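Local structure of five-membered-cyclitol-phosphate synthase (Streptomyces citricolor, 6K96) at residues E3-A8 / L303-A308; E149-F154 / A175-I180; E160-T165 / I180-A185; G317-A322 / A342-Q347. The protein is a synthase of the myo-inositol-1-phosphate synthase family that binds nicotinamide-adenine-dinucleotide in a Rossmann-type domain, with a sodium ion also bound. All coordinates share one frame; numbering follows the deposited sequence.

Contact 1 (E3-A8 / L303-A308); sequences ESIRLA and LIRIAA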
loop_
_atom_site.group_PDB
_atom_site.type_symbol
_atom_site.label_atom_id
_atom_site.label_comp_id
_atom_site.label_asym_id
_atom_site.label_seq_id
_atom_site.Cartn_x
_atom_site.Cartn_y
_atom_site.Cartn_z
ATOM N N GLU B 3 -26.742 7.413 -36.424
ATOM C CA GLU B 3 -26.403 8.648 -37.218
ATOM C C GLU B 3 -25.224 9.396 -36.567
ATOM O O GLU B 3 -25.412 10.050 -35.523
ATOM C CB GLU B 3 -27.629 9.542 -37.383
ATOM C CG GLU B 3 -27.325 11.043 -37.468
ATOM C CD GLU B 3 -26.866 11.658 -38.786
ATOM O OE1 GLU B 3 -26.107 10.993 -39.541
ATOM O OE2 GLU B 3 -27.268 12.846 -39.047
ATOM N N SER B 4 -24.066 9.329 -37.220
ATOM C CA SER B 4 -22.723 9.552 -36.629
ATOM C C SER B 4 -22.508 11.053 -36.376
ATOM O O SER B 4 -22.923 11.865 -37.230
ATOM C CB SER B 4 -21.680 8.937 -37.537
ATOM O OG SER B 4 -20.408 8.871 -36.914
ATOM N N ILE B 5 -21.915 11.406 -35.230
ATOM C CA ILE B 5 -21.470 12.795 -34.887
ATOM C C ILE B 5 -20.278 13.204 -35.763
ATOM O O ILE B 5 -19.236 12.524 -35.706
ATOM C CB ILE B 5 -21.022 12.942 -33.425
ATOM C CG1 ILE B 5 -22.102 12.605 -32.393
ATOM C CG2 ILE B 5 -20.479 14.338 -33.227
ATOM C CD1 ILE B 5 -21.545 12.473 -30.967
ATOM N N ARG B 6 -20.400 14.321 -36.472
ATOM C CA ARG B 6 -19.289 14.965 -37.207
ATOM C C ARG B 6 -18.551 15.891 -36.208
ATOM O O ARG B 6 -19.090 16.973 -35.813
ATOM C CB ARG B 6 -19.854 15.629 -38.475
ATOM C CG ARG B 6 -20.556 14.672 -39.435
ATOM C CD ARG B 6 -21.407 15.334 -40.511
ATOM N NE ARG B 6 -22.533 16.109 -39.981
ATOM C CZ ARG B 6 -23.803 15.697 -39.799
ATOM N NH1 ARG B 6 -24.177 14.455 -40.075
ATOM N NH2 ARG B 6 -24.704 16.535 -39.303
ATOM N N LEU B 7 -17.364 15.466 -35.766
ATOM C CA LEU B 7 -16.741 15.973 -34.525
ATOM C C LEU B 7 -15.430 16.672 -34.873
ATOM O O LEU B 7 -14.595 16.082 -35.558
ATOM C CB LEU B 7 -16.533 14.824 -33.532
ATOM C CG LEU B 7 -15.911 15.217 -32.188
ATOM C CD1 LEU B 7 -16.902 15.961 -31.315
ATOM C CD2 LEU B 7 -15.370 13.991 -31.469
ATOM N N ALA B 8 -15.321 17.923 -34.423
ATOM C CA ALA B 8 -14.181 18.824 -34.684
ATOM C C ALA B 8 -13.401 18.951 -33.377
ATOM O O ALA B 8 -14.042 18.857 -32.304
ATOM C CB ALA B 8 -14.656 20.153 -35.188
ATOM N N LEU B 303 -20.409 14.008 -22.892
ATOM C CA LEU B 303 -20.627 15.434 -23.247
ATOM C C LEU B 303 -20.794 15.609 -24.768
ATOM O O LEU B 303 -21.677 16.374 -25.160
ATOM C CB LEU B 303 -19.457 16.289 -22.726
ATOM C CG LEU B 303 -19.290 16.343 -21.214
ATOM C CD1 LEU B 303 -18.171 17.287 -20.864
ATOM C CD2 LEU B 303 -20.565 16.768 -20.517
ATOM N N ILE B 304 -19.963 14.990 -25.604
ATOM C CA ILE B 304 -20.054 15.247 -27.071
ATOM C C ILE B 304 -21.386 14.716 -27.589
ATOM O O ILE B 304 -21.907 15.283 -28.560
ATOM C CB ILE B 304 -18.900 14.690 -27.910
ATOM C CG1 ILE B 304 -18.734 13.186 -27.708
ATOM C CG2 ILE B 304 -17.629 15.477 -27.653
ATOM C CD1 ILE B 304 -17.542 12.628 -28.426
ATOM N N ARG B 305 -21.914 13.651 -26.997
ATOM C CA ARG B 305 -23.206 13.097 -27.461
ATOM C C ARG B 305 -24.310 13.985 -26.880
ATOM O O ARG B 305 -25.357 14.149 -27.573
ATOM C CB ARG B 305 -23.419 11.638 -27.057
ATOM C CG ARG B 305 -22.635 10.602 -27.849
ATOM C CD ARG B 305 -22.020 9.544 -26.938
ATOM N NE ARG B 305 -22.846 8.440 -26.484
ATOM C CZ ARG B 305 -22.689 7.767 -25.332
ATOM N NH1 ARG B 305 -21.751 8.059 -24.455
ATOM N NH2 ARG B 305 -23.480 6.768 -25.046
ATOM N N ILE B 306 -24.119 14.526 -25.667
ATOM C CA ILE B 306 -25.148 15.417 -25.077
ATOM C C ILE B 306 -25.269 16.600 -26.024
ATOM O O ILE B 306 -26.403 16.961 -26.381
ATOM C CB ILE B 306 -24.852 15.833 -23.636
ATOM C CG1 ILE B 306 -24.743 14.653 -22.679
ATOM C CG2 ILE B 306 -25.943 16.773 -23.164
ATOM C CD1 ILE B 306 -24.077 15.024 -21.359
ATOM N N ALA B 307 -24.112 17.083 -26.472
ATOM C CA ALA B 307 -23.916 18.198 -27.427
ATOM C C ALA B 307 -24.678 17.931 -28.722
ATOM O O ALA B 307 -25.629 18.685 -29.015
ATOM C CB ALA B 307 -22.439 18.368 -27.696
ATOM N N ALA B 308 -24.254 16.925 -29.494
ATOM C CA ALA B 308 -24.777 16.637 -30.853
ATOM C C ALA B 308 -26.286 16.415 -30.800
ATOM O O ALA B 308 -26.988 17.085 -31.580
ATOM C CB ALA B 308 -24.042 15.494 -31.493
#

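Contact 2 (E149-F154 / A175-I180); sequences EAKVAF and AGVPLI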
loop_
_atom_site.group_PDB
_atom_site.type_symbol
_atom_site.label_atom_id
_atom_site.label_comp_id
_atom_site.label_asym_id
_atom_site.label_seq_id
_atom_site.Cartn_x
_atom_site.Cartn_y
_atom_site.Cartn_z
ATOM N N GLU B 149 -20.233 31.369 -34.405
ATOM C CA GLU B 149 -20.412 32.073 -35.702
ATOM C C GLU B 149 -20.895 31.091 -36.766
ATOM O O GLU B 149 -21.789 31.466 -37.543
ATOM C CB GLU B 149 -19.097 32.747 -36.107
ATOM C CG GLU B 149 -19.198 33.606 -37.361
ATOM C CD GLU B 149 -18.036 34.574 -37.588
ATOM O OE1 GLU B 149 -17.526 35.183 -36.606
ATOM O OE2 GLU B 149 -17.622 34.728 -38.756
ATOM N N ALA B 150 -20.344 29.873 -36.750
ATOM C CA ALA B 150 -20.611 28.768 -37.715
ATOM C C ALA B 150 -21.735 27.828 -37.247
ATOM O O ALA B 150 -21.966 26.793 -37.934
ATOM C CB ALA B 150 -19.335 27.984 -37.926
ATOM N N LYS B 151 -22.389 28.143 -36.125
ATOM C CA LYS B 151 -23.574 27.431 -35.551
ATOM C C LYS B 151 -23.188 26.018 -35.078
ATOM O O LYS B 151 -24.049 25.126 -35.098
ATOM C CB LYS B 151 -24.725 27.383 -36.567
ATOM C CG LYS B 151 -25.177 28.733 -37.139
ATOM C CD LYS B 151 -26.155 29.489 -36.266
ATOM C CE LYS B 151 -26.185 30.976 -36.540
ATOM N NZ LYS B 151 -25.298 31.719 -35.606
ATOM N N VAL B 152 -21.945 25.806 -34.650
ATOM C CA VAL B 152 -21.465 24.467 -34.205
ATOM C C VAL B 152 -21.435 24.410 -32.656
ATOM O O VAL B 152 -20.915 25.349 -32.001
ATOM C CB VAL B 152 -20.110 24.186 -34.875
ATOM C CG1 VAL B 152 -19.379 23.030 -34.198
ATOM C CG2 VAL B 152 -20.258 23.932 -36.371
ATOM N N ALA B 153 -22.012 23.362 -32.064
ATOM C CA ALA B 153 -22.023 23.122 -30.592
ATOM C C ALA B 153 -20.577 23.167 -30.044
ATOM O O ALA B 153 -19.653 22.683 -30.735
ATOM C CB ALA B 153 -22.706 21.797 -30.265
ATOM N N PHE B 154 -20.388 23.706 -28.841
ATOM C CA PHE B 154 -19.058 23.830 -28.193
ATOM C C PHE B 154 -18.993 23.041 -26.879
ATOM O O PHE B 154 -19.873 23.231 -26.007
ATOM C CB PHE B 154 -18.777 25.283 -27.835
ATOM C CG PHE B 154 -17.332 25.566 -27.541
ATOM C CD1 PHE B 154 -16.401 25.592 -28.566
ATOM C CD2 PHE B 154 -16.917 25.858 -26.254
ATOM C CE1 PHE B 154 -15.076 25.921 -28.306
ATOM C CE2 PHE B 154 -15.581 26.137 -25.993
ATOM C CZ PHE B 154 -14.665 26.177 -27.016
ATOM N N ALA B 175 -29.217 31.400 -30.110
ATOM C CA ALA B 175 -28.838 30.967 -31.479
ATOM C C ALA B 175 -29.233 29.505 -31.751
ATOM O O ALA B 175 -28.885 29.012 -32.837
ATOM C CB ALA B 175 -27.353 31.160 -31.669
ATOM N N GLY B 176 -29.916 28.850 -30.804
ATOM C CA GLY B 176 -30.239 27.407 -30.851
ATOM C C GLY B 176 -29.011 26.500 -30.830
ATOM O O GLY B 176 -29.100 25.420 -31.393
ATOM N N VAL B 177 -27.913 26.914 -30.205
ATOM C CA VAL B 177 -26.612 26.186 -30.257
ATOM C C VAL B 177 -26.269 25.763 -28.833
ATOM O O VAL B 177 -26.338 26.591 -27.910
ATOM C CB VAL B 177 -25.473 27.028 -30.877
ATOM C CG1 VAL B 177 -24.136 26.317 -30.819
ATOM C CG2 VAL B 177 -25.757 27.431 -32.312
ATOM N N PRO B 178 -25.889 24.467 -28.620
ATOM C CA PRO B 178 -25.497 23.976 -27.305
ATOM C C PRO B 178 -24.100 24.487 -26.953
ATOM O O PRO B 178 -23.233 24.513 -27.807
ATOM C CB PRO B 178 -25.495 22.443 -27.426
ATOM C CG PRO B 178 -25.996 22.130 -28.823
ATOM C CD PRO B 178 -25.809 23.400 -29.633
ATOM N N LEU B 179 -23.935 24.858 -25.686
ATOM C CA LEU B 179 -22.635 25.241 -25.079
ATOM C C LEU B 179 -22.470 24.426 -23.789
ATOM O O LEU B 179 -23.255 24.634 -22.843
ATOM C CB LEU B 179 -22.625 26.758 -24.822
ATOM C CG LEU B 179 -21.371 27.335 -24.144
ATOM C CD1 LEU B 179 -20.167 27.330 -25.085
ATOM C CD2 LEU B 179 -21.621 28.759 -23.647
ATOM N N ILE B 180 -21.485 23.529 -23.750
ATOM C CA ILE B 180 -21.356 22.496 -22.680
ATOM C C ILE B 180 -20.041 22.728 -21.949
ATOM O O ILE B 180 -18.976 22.588 -22.565
ATOM C CB ILE B 180 -21.464 21.081 -23.280
ATOM C CG1 ILE B 180 -22.715 20.969 -24.161
ATOM C CG2 ILE B 180 -21.412 20.009 -22.200
ATOM C CD1 ILE B 180 -24.029 21.213 -23.445
#

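Contact 3 (E160-T165 / I180-A185); sequences ELVART and IGDDLA. With NAD (nicotinamide-adenine-dinucleotide), chain G.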
loop_
_atom_site.group_PDB
_atom_site.type_symbol
_atom_site.label_atom_id
_atom_site.label_comp_id
_atom_site.label_asym_id
_atom_site.label_seq_id
_atom_site.Cartn_x
_atom_site.Cartn_y
_atom_site.Cartn_z
ATOM N N GLU B 160 -11.224 27.023 -18.011
ATOM C CA GLU B 160 -11.451 28.384 -18.549
ATOM C C GLU B 160 -12.943 28.708 -18.517
ATOM O O GLU B 160 -13.746 27.820 -18.712
ATOM C CB GLU B 160 -10.827 28.565 -19.932
ATOM C CG GLU B 160 -9.349 28.868 -19.861
ATOM C CD GLU B 160 -8.510 28.023 -18.911
ATOM O OE1 GLU B 160 -8.059 28.576 -17.849
ATOM O OE2 GLU B 160 -8.319 26.821 -19.222
ATOM N N LEU B 161 -13.243 29.992 -18.274
ATOM C CA LEU B 161 -14.606 30.572 -18.291
ATOM C C LEU B 161 -15.100 30.601 -19.740
ATOM O O LEU B 161 -14.437 31.320 -20.535
ATOM C CB LEU B 161 -14.538 31.976 -17.670
ATOM C CG LEU B 161 -15.633 32.253 -16.636
ATOM C CD1 LEU B 161 -15.328 31.575 -15.308
ATOM C CD2 LEU B 161 -15.866 33.731 -16.420
ATOM N N VAL B 162 -16.139 29.803 -20.067
ATOM C CA VAL B 162 -16.863 29.825 -21.375
ATOM C C VAL B 162 -18.365 29.677 -21.115
ATOM O O VAL B 162 -19.112 30.656 -21.232
ATOM C CB VAL B 162 -16.374 28.754 -22.366
ATOM C CG1 VAL B 162 -16.972 28.955 -23.755
ATOM C CG2 VAL B 162 -14.868 28.706 -22.464
ATOM N N ALA B 163 -18.830 28.482 -20.767
ATOM C CA ALA B 163 -20.254 28.272 -20.411
ATOM C C ALA B 163 -20.560 29.150 -19.211
ATOM O O ALA B 163 -21.702 29.463 -19.016
ATOM C CB ALA B 163 -20.569 26.835 -20.131
ATOM N N ARG B 164 -19.554 29.571 -18.452
ATOM C CA ARG B 164 -19.839 30.291 -17.182
ATOM C C ARG B 164 -19.930 31.814 -17.398
ATOM O O ARG B 164 -20.377 32.496 -16.429
ATOM C CB ARG B 164 -18.821 29.918 -16.099
ATOM C CG ARG B 164 -19.311 28.801 -15.177
ATOM C CD ARG B 164 -18.228 28.230 -14.297
ATOM N NE ARG B 164 -17.039 28.115 -15.108
ATOM C CZ ARG B 164 -15.806 28.108 -14.655
ATOM N NH1 ARG B 164 -15.594 28.190 -13.357
ATOM N NH2 ARG B 164 -14.786 27.967 -15.498
ATOM N N THR B 165 -19.496 32.345 -18.560
ATOM C CA THR B 165 -19.682 33.787 -18.893
ATOM C C THR B 165 -21.133 33.967 -19.360
ATOM O O THR B 165 -21.481 33.600 -20.482
ATOM C CB THR B 165 -18.634 34.393 -19.855
ATOM O OG1 THR B 165 -19.286 34.663 -21.101
ATOM C CG2 THR B 165 -17.366 33.569 -20.048
ATOM N N ILE B 180 -21.485 23.529 -23.750
ATOM C CA ILE B 180 -21.356 22.496 -22.680
ATOM C C ILE B 180 -20.041 22.728 -21.949
ATOM O O ILE B 180 -18.976 22.588 -22.565
ATOM C CB ILE B 180 -21.464 21.081 -23.280
ATOM C CG1 ILE B 180 -22.715 20.969 -24.161
ATOM C CG2 ILE B 180 -21.412 20.009 -22.200
ATOM C CD1 ILE B 180 -24.029 21.213 -23.445
ATOM N N GLY B 181 -20.138 23.081 -20.679
ATOM C CA GLY B 181 -18.971 23.466 -19.888
ATOM C C GLY B 181 -19.384 23.947 -18.513
ATOM O O GLY B 181 -20.571 24.067 -18.273
ATOM N N ASP B 182 -18.391 24.152 -17.636
ATOM C CA ASP B 182 -16.982 23.992 -17.998
ATOM C C ASP B 182 -16.255 22.949 -17.121
ATOM O O ASP B 182 -16.687 22.674 -16.005
ATOM C CB ASP B 182 -16.225 25.318 -17.861
ATOM C CG ASP B 182 -16.887 26.456 -18.598
ATOM O OD1 ASP B 182 -17.195 26.263 -19.777
ATOM O OD2 ASP B 182 -17.146 27.492 -17.970
ATOM N N ASP B 183 -15.166 22.399 -17.648
ATOM C CA ASP B 183 -14.105 21.687 -16.885
ATOM C C ASP B 183 -14.511 20.240 -16.597
ATOM O O ASP B 183 -15.325 20.086 -15.662
ATOM C CB ASP B 183 -13.792 22.436 -15.590
ATOM C CG ASP B 183 -12.458 22.046 -14.996
ATOM O OD1 ASP B 183 -11.712 21.262 -15.651
ATOM O OD2 ASP B 183 -12.162 22.549 -13.886
ATOM N N LEU B 184 -13.928 19.261 -17.319
ATOM C CA LEU B 184 -14.217 17.798 -17.108
ATOM C C LEU B 184 -13.949 17.395 -15.664
ATOM O O LEU B 184 -12.803 17.623 -15.191
ATOM C CB LEU B 184 -13.344 16.892 -17.974
ATOM C CG LEU B 184 -13.389 17.125 -19.471
ATOM C CD1 LEU B 184 -12.630 16.014 -20.169
ATOM C CD2 LEU B 184 -14.819 17.229 -19.965
ATOM N N ALA B 185 -14.935 16.755 -15.028
ATOM C CA ALA B 185 -14.747 15.916 -13.814
ATOM C C ALA B 185 -14.337 14.491 -14.225
ATOM O O ALA B 185 -15.154 13.768 -14.844
ATOM C CB ALA B 185 -16.025 15.915 -13.036
HETATM P PA NAD G . -2.594 17.448 -24.179
HETATM O O1A NAD G . -1.497 18.282 -23.638
HETATM O O2A NAD G . -2.249 16.007 -24.432
HETATM O O5B NAD G . -3.337 18.061 -25.429
HETATM C C5B NAD G . -3.083 19.467 -25.654
HETATM C C4B NAD G . -3.022 19.721 -27.137
HETATM O O4B NAD G . -3.322 21.115 -27.484
HETATM C C3B NAD G . -1.639 19.443 -27.735
HETATM O O3B NAD G . -1.812 18.739 -28.958
HETATM C C2B NAD G . -1.121 20.853 -28.006
HETATM O O2B NAD G . -0.069 20.674 -28.910
HETATM C C1B NAD G . -2.421 21.481 -28.519
HETATM N N9A NAD G . -2.469 22.924 -28.652
HETATM C C8A NAD G . -1.743 23.797 -27.879
HETATM N N7A NAD G . -2.027 25.056 -28.119
HETATM C C5A NAD G . -3.025 25.018 -29.087
HETATM C C6A NAD G . -3.736 26.047 -29.739
HETATM N N6A NAD G . -3.549 27.333 -29.467
HETATM N N1A NAD G . -4.701 25.685 -30.628
HETATM C C2A NAD G . -4.864 24.371 -30.871
HETATM N N3A NAD G . -4.239 23.328 -30.330
HETATM C C4A NAD G . -3.320 23.709 -29.422
HETATM O O3 NAD G . -3.779 17.494 -23.124
HETATM P PN NAD G . -4.863 16.366 -22.753
HETATM O O1N NAD G . -5.515 15.939 -24.011
HETATM O O2N NAD G . -4.111 15.443 -21.842
HETATM O O5D NAD G . -5.915 17.246 -21.905
HETATM C C5D NAD G . -6.581 18.377 -22.603
HETATM C C4D NAD G . -7.230 19.274 -21.591
HETATM O O4D NAD G . -8.286 18.593 -20.874
HETATM C C3D NAD G . -6.247 19.791 -20.531
HETATM O O3D NAD G . -6.605 21.124 -20.239
HETATM C C2D NAD G . -6.615 18.969 -19.299
HETATM O O2D NAD G . -6.400 19.580 -18.041
HETATM C C1D NAD G . -8.128 18.846 -19.471
HETATM N N1N NAD G . -8.647 17.752 -18.594
HETATM C C2N NAD G . -8.014 16.464 -18.634
HETATM C C3N NAD G . -8.326 15.476 -17.715
HETATM C C7N NAD G . -7.642 14.128 -17.851
HETATM O O7N NAD G . -6.937 13.900 -18.825
HETATM N N7N NAD G . -7.825 13.231 -16.885
HETATM C C4N NAD G . -9.251 15.794 -16.722
HETATM C C5N NAD G . -9.982 16.973 -16.799
HETATM C C6N NAD G . -9.609 17.970 -17.682
#

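Contact 4 (G317-A322 / A342-Q347); sequences GFSAAA and AEAYRQ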
loop_
_atom_site.group_PDB
_atom_site.type_symbol
_atom_site.label_atom_id
_atom_site.label_comp_id
_atom_site.label_asym_id
_atom_site.label_seq_id
_atom_site.Cartn_x
_atom_site.Cartn_y
_atom_site.Cartn_z
ATOM N N GLY B 317 -27.923 26.317 -25.588
ATOM C CA GLY B 317 -27.510 26.654 -24.224
ATOM C C GLY B 317 -26.943 25.439 -23.521
ATOM O O GLY B 317 -26.475 24.492 -24.180
ATOM N N PHE B 318 -26.957 25.508 -22.201
ATOM C CA PHE B 318 -26.393 24.461 -21.323
ATOM C C PHE B 318 -27.432 23.337 -21.155
ATOM O O PHE B 318 -28.633 23.627 -20.986
ATOM C CB PHE B 318 -25.951 25.073 -19.993
ATOM C CG PHE B 318 -25.303 24.043 -19.113
ATOM C CD1 PHE B 318 -24.064 23.529 -19.441
ATOM C CD2 PHE B 318 -25.978 23.530 -18.014
ATOM C CE1 PHE B 318 -23.487 22.552 -18.640
ATOM C CE2 PHE B 318 -25.408 22.539 -17.228
ATOM C CZ PHE B 318 -24.153 22.072 -17.525
ATOM N N SER B 319 -26.989 22.080 -21.232
ATOM C CA SER B 319 -27.850 20.918 -20.903
ATOM C C SER B 319 -27.544 20.491 -19.468
ATOM O O SER B 319 -26.336 20.370 -19.110
ATOM C CB SER B 319 -27.716 19.760 -21.848
ATOM O OG SER B 319 -28.483 18.667 -21.351
ATOM N N ALA B 320 -28.595 20.254 -18.686
ATOM C CA ALA B 320 -28.442 19.770 -17.304
ATOM C C ALA B 320 -27.916 18.311 -17.310
ATOM O O ALA B 320 -27.323 17.898 -16.318
ATOM C CB ALA B 320 -29.746 19.961 -16.582
ATOM N N ALA B 321 -28.034 17.566 -18.408
ATOM C CA ALA B 321 -27.510 16.186 -18.482
ATOM C C ALA B 321 -25.994 16.202 -18.318
ATOM O O ALA B 321 -25.415 15.150 -18.160
ATOM C CB ALA B 321 -27.864 15.539 -19.800
ATOM N N ALA B 322 -25.343 17.352 -18.476
ATOM C CA ALA B 322 -23.862 17.429 -18.491
ATOM C C ALA B 322 -23.340 17.600 -17.074
ATOM O O ALA B 322 -22.114 17.562 -16.903
ATOM C CB ALA B 322 -23.417 18.565 -19.354
ATOM N N ALA B 342 -31.119 13.585 -14.619
ATOM C CA ALA B 342 -31.998 12.502 -15.132
ATOM C C ALA B 342 -33.116 13.042 -16.054
ATOM O O ALA B 342 -33.255 12.503 -17.156
ATOM C CB ALA B 342 -32.547 11.736 -13.953
ATOM N N GLU B 343 -33.863 14.070 -15.632
ATOM C CA GLU B 343 -34.980 14.717 -16.392
ATOM C C GLU B 343 -34.464 15.135 -17.778
ATOM O O GLU B 343 -35.101 14.799 -18.786
ATOM C CB GLU B 343 -35.510 15.922 -15.611
ATOM C CG GLU B 343 -36.849 16.469 -16.078
ATOM C CD GLU B 343 -37.436 17.628 -15.260
ATOM O OE1 GLU B 343 -38.666 17.567 -14.902
ATOM O OE2 GLU B 343 -36.688 18.608 -14.989
ATOM N N ALA B 344 -33.306 15.793 -17.816
ATOM C CA ALA B 344 -32.608 16.245 -19.039
ATOM C C ALA B 344 -32.187 15.053 -19.926
ATOM O O ALA B 344 -32.348 15.155 -21.127
ATOM C CB ALA B 344 -31.465 17.134 -18.625
ATOM N N TYR B 345 -31.647 13.958 -19.385
ATOM C CA TYR B 345 -31.266 12.727 -20.163
ATOM C C TYR B 345 -32.505 12.077 -20.796
ATOM O O TYR B 345 -32.529 11.764 -21.994
ATOM C CB TYR B 345 -30.563 11.671 -19.292
ATOM C CG TYR B 345 -29.064 11.778 -19.340
ATOM C CD1 TYR B 345 -28.401 11.654 -20.558
ATOM C CD2 TYR B 345 -28.318 12.067 -18.205
ATOM C CE1 TYR B 345 -27.032 11.790 -20.650
ATOM C CE2 TYR B 345 -26.941 12.237 -18.282
ATOM C CZ TYR B 345 -26.299 12.054 -19.503
ATOM O OH TYR B 345 -24.945 12.160 -19.622
ATOM N N ARG B 346 -33.522 11.871 -19.972
ATOM C CA ARG B 346 -34.802 11.199 -20.349
ATOM C C ARG B 346 -35.520 12.047 -21.415
ATOM O O ARG B 346 -35.906 11.460 -22.458
ATOM C CB ARG B 346 -35.583 10.964 -19.054
ATOM C CG ARG B 346 -36.897 10.230 -19.200
ATOM C CD ARG B 346 -37.697 10.376 -17.915
ATOM N NE ARG B 346 -37.903 11.763 -17.521
ATOM C CZ ARG B 346 -38.700 12.649 -18.150
ATOM N NH1 ARG B 346 -39.395 12.339 -19.244
ATOM N NH2 ARG B 346 -38.780 13.874 -17.661
ATOM N N GLN B 347 -35.636 13.372 -21.194
ATOM C CA GLN B 347 -36.261 14.302 -22.172
ATOM C C GLN B 347 -35.433 14.299 -23.467
ATOM O O GLN B 347 -36.025 14.222 -24.545
ATOM C CB GLN B 347 -36.456 15.695 -21.562
ATOM C CG GLN B 347 -37.612 15.772 -20.561
ATOM C CD GLN B 347 -37.825 17.162 -19.998
ATOM O OE1 GLN B 347 -38.440 17.328 -18.942
ATOM N NE2 GLN B 347 -37.316 18.178 -20.692
#

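Contact 1 (E3-A8 / L303-A308)
The guanidinium of Arg-305 is carried away from strand 5-8, and its NE and NH2 donate to the carbonyls of Ile-50 and Arg-44; the strand meets its aliphatic part, with Ile-5 CD1 3.8 Å from Arg-305 CG. On the strand's other side, the edge of the Arg-6 guanidinium has Glu-3 OE2 in its plane, a long salt bridge of 3.6 Å from NH1. Strand 5-8 and helix 303-308 pass 9.6 Å apart at 117°, the helix 292-313 covering one face of the parallel Rossmann-type sheet next to its strand 5-10. Ile-5 and Leu-7 both point at the helix. Ile-5 CG1 lies beside the backbone N (chi1 -60°), bringing it to 3.6 Å from Ala-308 CB, while its CD1 also rests 3.7 Å from Ile-304 O. Leu-7 crosses Ile-304 at about a right angle: Leu-7 CD1 sits 3.8 Å from Ile-304 CG2, and Leu-7 CD2 lies 4.0 Å from Ile-304 CD1. Leu-19 of helix 14-31 touches both residues of this pair.

Contact 2 (E149-F154 / A175-I180)
Two backbone hydrogen bonds tie Phe-154 to the neighbouring parallel strand. Phe-154 N donates to Pro-178 O at 3.1 Å, tilted 24° from that carbonyl's plane, and Ile-180 N donates to Phe-154 O at 2.8 Å, so that both backbone polar groups of Phe-154 are spent on the bridge to Leu-179. Ala-153 CA makes a CA-H...O contact of 3.3 Å to the same Pro-178 O. On the far side, Val-177 and Leu-179 bond by their backbones to Gly-317. The apolar contacts fall on the two faces of the sheet. On one, Ala-153 CB packs on the Pro-178 ring, 3.5 Å from CD; on the other, Phe-154 and Leu-179 run side by side, with Leu-179 CD1 3.7 Å from Phe-154 CB and set obliquely to the aromatic ring. Ahead of the strands, Val-177 CG1 rests 3.6 Å from Val-152 O. Both strands are entered from a helix ending in a Schellman motif, at Lys-151 and at Gly-176. In this beta-alpha-beta unit with helix 166-174, main-chain bonds thus set the strand register, while side chains contribute apolar packing on both faces.

Contact 3 (E160-T165 / I180-A185)
Asp-182 pushes its carboxylate into the turn of Val-162 to Thr-165, against the backbone NH groups of Val-162 and Ala-163. Its OD1 accepts from Ala-163 N at 2.9 Å through the syn lone pair and also takes the side-chain amide of Asn-156. OD2 is shared: Val-162 N reaches it at 3.3 Å from above the carboxylate plane, 47° out of it, whereas Arg-164 NE comes to the anti lone pair at 2.9 Å in a salt bridge. The bend of the arginine at CG-CD (chi3 -41°) brings NE back to the acid, and OD2 lies close to the guanidinium plane although the two flat groups are turned 65° from one another. Leu-161 CD1 covers one face of the guanidinium, 3.5 Å above its centre, and NH2 donates to Pro-159 O. This is a type I turn, closed by Thr-165 N to Val-162 O, in the loop joining strand 153-156 to helix 166-174 of the Rossmann-type domain. Three firm donors from the loop, together with the Asn-156 amide, hold the buried carboxylate and fix its rotation. A cis peptide precedes Asp-182, and Gly-181 O is 3.3 Å from Ala-163 CB. Further along, Leu-184 belongs to the nicotinamide-adenine-dinucleotide pocket: Leu-184 O lies 3.3 Å from C5N of the dinucleotide, and Leu-184 CB is 3.6 Å from the same atom.

Contact 4 (G317-A322 / A342-Q347)
An ST turn leads into the 3-10 segment that packs on helix 338-353 here: Ser-319 OG accepts from Ala-321 N at 3.2 Å, and Ala-321 in turn meets both Ala-344 and Tyr-345 of the helix. The methyl of Ala-321 stands squarely over one face of the Tyr-345 ring in a CH-pi contact, CB lying 3.6 Å from the ring centroid and only 5° off its normal. All six ring carbons are therefore at similar range, Tyr-345 CE2 being nearest, 3.7 Å from Ala-321 CB. The ring is brought there by a chi1 of -94°, some 30° beyond the usual staggered position. Ala-321 O meets the same tyrosine, 3.3 Å from CE2. The 3-10 segment is part of the connection between helices 292-313 and 338-353, and Ile-306 of the former touches Ser-319, Ala-321 and Tyr-345, so that the turn and both helices meet there. Beside the ring, Ala-344 CB points at the turn and comes within 3.5 Å of Ala-321 N. Ala-344 CB also meets two methyls, Ala-320 CB at 3.9 Å and Ala-321 CB at 4.1 Å. With small residues, Ser-319, Ala-320 and Ala-321, facing Ala-344, the backbones come close, the CA atoms of Ala-321 and Ala-344 being 5.1 Å apart. The phenol OH of Tyr-345 forms a weak hydrogen bond with Asp-302 of helix 292-313.

Helix 292-313 joins the four contacts. From contact 1, Ala-307 O lies 3.5 Å from Pro-178 CG of contact 2, Leu-303 CD1 is 3.5 Å from Leu-184 CD2 of contact 3, and Ile-306 CD1 is 3.5 Å from Ala-321 O of contact 4. Contacts 2 and 3 share Ile-180, and Leu-179 CD2 packs 3.5 Å from Ala-163 CA. Beyond strand 179-180, Gly-317 of contact 4 probably forms two hydrogen bonds with contact 2, Val-177 O to Gly-317 N being 2.8 Å. Contact 3 reaches the nicotinamide-adenine-dinucleotide; the side chains of Phe-154 and Ile-304 stay about 11 and 12 Å from it.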